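Local atomic coordinates of TraM protein (Plasmid R64, PDB entry 3WZ3), a protein that probably forms part of the inner-membrane complex of a plasmid-encoded type IVB secretion system, its periplasmic domain being the piece present here. Residues 80-83 / 87-90; 98-101 / 106-109. All coordinates share one frame; numbering follows the deposited sequence. Where two conformers were deposited one is given.

Interaction 1: residues 80-83 / 87-90; sequences QGQM and VWFW
The closed end of the beta hairpin made by strands 67-82 and 88-101 brings Gln80, Gly81 and Gln82 against Trp90, Phe89 and Trp88 in antiparallel register. Gly81 and Phe89 form the hydrogen-bonded pair: Phe89 N gives a bond of 2.8 Å to Gly81 O, and Gly81 N returns one to Phe89 O. Nearer the turn, Met83 N bonds to Val87 O at 3.1 Å, while the methyl CE of selenomethionine Met83, bent back at chi3, rests 3.5 Å from Val87 CG1.

Gln80, Gln82, Trp88 and Trp90 share one face of the hairpin. The extended side chain of Gln80 reaches along it and presents OE1 to the indole edge of Trp88. Trp88 NE1 donates over 3.0 Å to an in-plane lone pair of Gln80 OE1, and that oxygen lies almost in the indole plane; amide and ring are nevertheless turned 65° apart. Water 1 donates to the same OE1 and accepts from Trp90 NE1, so that one amide oxygen holds Trp88 directly and Trp90 through the water. Trp88 CG stands anti to the backbone N (chi1 -159°), which lays the indole over the backbone of Gly81; Gly81 CA sits 3.8 Å from the centroid of its six-membered ring in a CH-pi contact. On the other face the Phe89 ring covers Gly81 N, leaving the glycine between two aromatic rings. Strand 110-120 flanks the hairpin at Phe89 and both tryptophans. The alternating non-hydrogen-bonded and hydrogen-bonded pairs are typical of an antiparallel hairpin, and its helix-backed sheet is consistent with the NTF2-like family.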
loop_
_atom_site.group_PDB
_atom_site.type_symbol
_atom_site.label_atom_id
_atom_site.label_comp_id
_atom_site.label_asym_id
_atom_site.label_seq_id
_atom_site.Cartn_x
_atom_site.Cartn_y
_atom_site.Cartn_z
ATOM N N GLN A 80 -17.543 -6.409 -0.203
ATOM C CA GLN A 80 -17.279 -6.554 1.214
ATOM C C GLN A 80 -18.058 -7.747 1.703
ATOM O O GLN A 80 -18.949 -8.243 1.005
ATOM C CB GLN A 80 -17.674 -5.304 1.988
ATOM C CG GLN A 80 -19.170 -4.932 1.895
ATOM C CD GLN A 80 -19.464 -3.690 2.709
ATOM O OE1 GLN A 80 -19.052 -3.593 3.862
ATOM N NE2 GLN A 80 -20.122 -2.706 2.098
ATOM N N GLY A 81 -17.720 -8.221 2.890
ATOM C CA GLY A 81 -18.352 -9.426 3.399
ATOM C C GLY A 81 -17.609 -9.936 4.598
ATOM O O GLY A 81 -16.803 -9.202 5.199
ATOM N N GLN A 82 -17.869 -11.182 4.973
ATOM C CA GLN A 82 -17.152 -11.766 6.086
ATOM C C GLN A 82 -16.590 -13.090 5.667
ATOM O O GLN A 82 -17.176 -13.793 4.837
ATOM C CB GLN A 82 -18.039 -11.901 7.336
ATOM C CG GLN A 82 -19.272 -12.757 7.136
ATOM C CD GLN A 82 -20.169 -12.787 8.365
ATOM O OE1 GLN A 82 -19.712 -12.557 9.470
ATOM N NE2 GLN A 82 -21.450 -13.071 8.162
HETATM N N MSE A 83 -15.435 -13.415 6.223
HETATM C CA MSE A 83 -14.816 -14.713 6.002
HETATM C C MSE A 83 -15.491 -15.739 6.891
HETATM O O MSE A 83 -16.376 -15.393 7.688
HETATM C CB MSE A 83 -13.319 -14.636 6.303
HETATM C CG MSE A 83 -12.536 -13.816 5.295
HETATM SE SE MSE A 83 -10.793 -13.212 5.950
HETATM C CE MSE A 83 -11.371 -11.585 6.847
ATOM N N VAL A 87 -14.991 -12.515 10.483
ATOM C CA VAL A 87 -14.189 -11.296 10.387
ATOM C C VAL A 87 -14.595 -10.513 9.140
ATOM O O VAL A 87 -14.546 -11.046 8.016
ATOM C CB VAL A 87 -12.686 -11.606 10.315
ATOM C CG1 VAL A 87 -11.881 -10.304 10.095
ATOM C CG2 VAL A 87 -12.223 -12.318 11.581
ATOM N N TRP A 88 -15.015 -9.269 9.342
ATOM C CA TRP A 88 -15.468 -8.434 8.236
ATOM C C TRP A 88 -14.269 -7.972 7.422
ATOM O O TRP A 88 -13.208 -7.701 7.970
ATOM C CB TRP A 88 -16.268 -7.210 8.722
ATOM C CG TRP A 88 -17.133 -6.662 7.638
ATOM C CD1 TRP A 88 -16.898 -5.558 6.863
ATOM C CD2 TRP A 88 -18.361 -7.229 7.169
ATOM N NE1 TRP A 88 -17.921 -5.397 5.956
ATOM C CE2 TRP A 88 -18.827 -6.412 6.122
ATOM C CE3 TRP A 88 -19.118 -8.339 7.546
ATOM C CZ2 TRP A 88 -20.014 -6.688 5.429
ATOM C CZ3 TRP A 88 -20.283 -8.620 6.848
ATOM C CH2 TRP A 88 -20.722 -7.796 5.815
ATOM N N PHE A 89 -14.448 -7.896 6.115
ATOM C CA PHE A 89 -13.411 -7.392 5.211
ATOM C C PHE A 89 -14.044 -6.527 4.132
ATOM O O PHE A 89 -15.255 -6.619 3.839
ATOM C CB PHE A 89 -12.633 -8.536 4.554
ATOM C CG PHE A 89 -13.417 -9.255 3.485
ATOM C CD1 PHE A 89 -13.389 -8.808 2.175
ATOM C CD2 PHE A 89 -14.203 -10.365 3.809
ATOM C CE1 PHE A 89 -14.141 -9.453 1.182
ATOM C CE2 PHE A 89 -14.940 -11.022 2.818
ATOM C CZ PHE A 89 -14.910 -10.560 1.516
ATOM N N TRP A 90 -13.202 -5.687 3.539
ATOM C CA TRP A 90 -13.571 -4.861 2.402
ATOM C C TRP A 90 -12.462 -5.001 1.363
ATOM O O TRP A 90 -11.274 -5.004 1.717
ATOM C CB TRP A 90 -13.629 -3.382 2.758
ATOM C CG TRP A 90 -14.484 -2.966 3.905
ATOM C CD1 TRP A 90 -15.757 -2.437 3.836
ATOM C CD2 TRP A 90 -14.122 -2.944 5.294
ATOM N NE1 TRP A 90 -16.200 -2.107 5.105
ATOM C CE2 TRP A 90 -15.212 -2.417 6.006
ATOM C CE3 TRP A 90 -12.982 -3.334 6.007
ATOM C CZ2 TRP A 90 -15.191 -2.250 7.379
ATOM C CZ3 TRP A 90 -12.973 -3.171 7.381
ATOM C CH2 TRP A 90 -14.072 -2.634 8.049
HETATM O O HOH W 1 -19.072 -1.755 5.771
#

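Interaction 2: residues 98-101 / 106-109; sequences MRLV and SKPE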
loop_
_atom_site.group_PDB
_atom_site.type_symbol
_atom_site.label_atom_id
_atom_site.label_comp_id
_atom_site.label_asym_id
_atom_site.label_seq_id
_atom_site.Cartn_x
_atom_site.Cartn_y
_atom_site.Cartn_z
HETATM N N MSE A 98 3.180 6.237 -9.969
HETATM C CA MSE A 98 4.411 6.426 -9.199
HETATM C C MSE A 98 5.611 6.656 -10.089
HETATM O O MSE A 98 5.619 6.284 -11.260
HETATM C CB MSE A 98 4.647 5.249 -8.243
HETATM C CG MSE A 98 4.976 3.936 -8.905
HETATM SE SE MSE A 98 5.216 2.454 -7.619
HETATM C CE MSE A 98 3.366 2.217 -7.108
ATOM N N ARG A 99 6.632 7.278 -9.524
ATOM C CA ARG A 99 7.787 7.659 -10.325
ATOM C C ARG A 99 9.043 7.711 -9.480
ATOM O O ARG A 99 9.027 8.265 -8.386
ATOM C CB ARG A 99 7.551 9.029 -10.974
ATOM C CG ARG A 99 8.610 9.361 -12.018
ATOM C CD ARG A 99 8.321 10.677 -12.695
ATOM N NE ARG A 99 9.066 10.776 -13.945
ATOM C CZ ARG A 99 8.846 11.695 -14.877
ATOM N NH1 ARG A 99 7.889 12.598 -14.706
ATOM N NH2 ARG A 99 9.583 11.703 -15.979
ATOM N N LEU A 100 10.126 7.139 -9.995
ATOM C CA LEU A 100 11.438 7.273 -9.365
ATOM C C LEU A 100 12.071 8.581 -9.818
ATOM O O LEU A 100 12.173 8.833 -11.019
ATOM C CB LEU A 100 12.310 6.060 -9.710
ATOM C CG LEU A 100 11.877 4.772 -9.010
ATOM C CD1 LEU A 100 12.398 3.517 -9.736
ATOM C CD2 LEU A 100 12.326 4.809 -7.552
ATOM N N VAL A 101 12.461 9.410 -8.856
ATOM C CA VAL A 101 12.954 10.754 -9.136
ATOM C C VAL A 101 14.291 10.998 -8.449
ATOM O O VAL A 101 14.404 10.874 -7.237
ATOM C CB VAL A 101 11.943 11.818 -8.682
ATOM C CG1 VAL A 101 12.507 13.223 -8.893
ATOM C CG2 VAL A 101 10.629 11.643 -9.431
ATOM N N SER A 106 15.030 11.407 -13.853
ATOM C CA SER A 106 13.953 10.567 -13.340
ATOM C C SER A 106 13.743 9.365 -14.247
ATOM O O SER A 106 14.189 9.361 -15.402
ATOM C CB SER A 106 12.653 11.365 -13.307
ATOM O OG SER A 106 12.774 12.527 -12.512
ATOM N N LYS A 107 13.053 8.349 -13.731
ATOM C CA LYS A 107 12.549 7.268 -14.562
ATOM C C LYS A 107 11.129 7.625 -15.021
ATOM O O LYS A 107 10.465 8.499 -14.444
ATOM C CB LYS A 107 12.528 5.942 -13.796
ATOM C CG LYS A 107 13.847 5.546 -13.134
ATOM C CD LYS A 107 14.922 5.144 -14.130
ATOM C CE LYS A 107 16.200 4.757 -13.391
ATOM N NZ LYS A 107 17.154 3.961 -14.231
ATOM N N PRO A 108 10.653 6.952 -16.074
ATOM C CA PRO A 108 9.295 7.227 -16.544
ATOM C C PRO A 108 8.253 6.882 -15.480
ATOM O O PRO A 108 8.419 5.918 -14.715
ATOM C CB PRO A 108 9.155 6.295 -17.746
ATOM C CG PRO A 108 10.556 6.065 -18.204
ATOM C CD PRO A 108 11.355 5.996 -16.944
ATOM N N GLU A 109 7.189 7.671 -15.429
ATOM C CA GLU A 109 6.087 7.348 -14.529
ATOM C C GLU A 109 5.483 5.992 -14.895
ATOM O O GLU A 109 5.422 5.616 -16.080
ATOM C CB GLU A 109 5.024 8.429 -14.606
ATOM C CG GLU A 109 3.883 8.250 -13.632
ATOM C CD GLU A 109 2.852 9.341 -13.775
ATOM O OE1 GLU A 109 2.781 10.214 -12.889
ATOM O OE2 GLU A 109 2.118 9.323 -14.787
HETATM O O HOH W 2 9.589 5.312 -12.150
#
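Arg99 reaches across the loop end of the beta hairpin formed by strands 88-101 and 110-120, from the first strand to the backbone of Lys107 in the returning arm of the loop. Arg99 CB lies 4.2 Å from Glu109 CA. A chi1 of -170° swings CG away from the backbone N, and with the chain extended as far as NE the side chain runs past the carbonyl of Lys107: Arg99 CG comes within 3.2 Å of Lys107 O and CD follows a little farther off. Arg99 NE then donates to Lys107 O at 2.7 Å, approaching nearly in line with the carbonyl bond, and the oxygen meets the edge of the guanidinium, 15° out of its plane. Beyond NE, the CZ of Arg99 passes Ser106 CB, with Ser106 OG over one face of the guanidinium and Glu109 N over the opposite one; NH2 ends near the same Ser106 CB.

Backbone atoms join the segments at the next positions. Lys107 N bonds to Leu100 O at 2.9 Å, and a single bridge pairs Val101 with Ser106. On the side where Leu100 packs against helix 57-64, Leu100 CB touches Lys107 CG at 3.8 Å; the lysine bends at chi2 and its NZ forms a salt bridge with Glu64. Glu109 turns to another partner, OE1 pairing with Arg97, while its CG passes Met98 O. Between Leu100 and Pro108 the two segments are joined through a water: water 2 accepts from Leu100 N and donates to Pro108 O, each bond being 2.9 Å long.

From the N terminus, four helices precede the sheet, and the chain then runs out along strand 67-82 to interaction 1, which closes the turn of residues 84-86; strand 88-101 then begins. It carries the chain back across the domain to interaction 2, where residues 102-105 of a longer loop are closed off and the remainder, 106-109, leads into strand 110-120. The two contacts follow in series, neither nesting nor crossing, on opposite sides of the chain's centre, their own centres about 35 Å apart. Interaction 1 joins the start of strand 88-101 to the end of strand 67-82, interaction 2 its end to the lead-in of strand 110-120; in the sheet it lies between both.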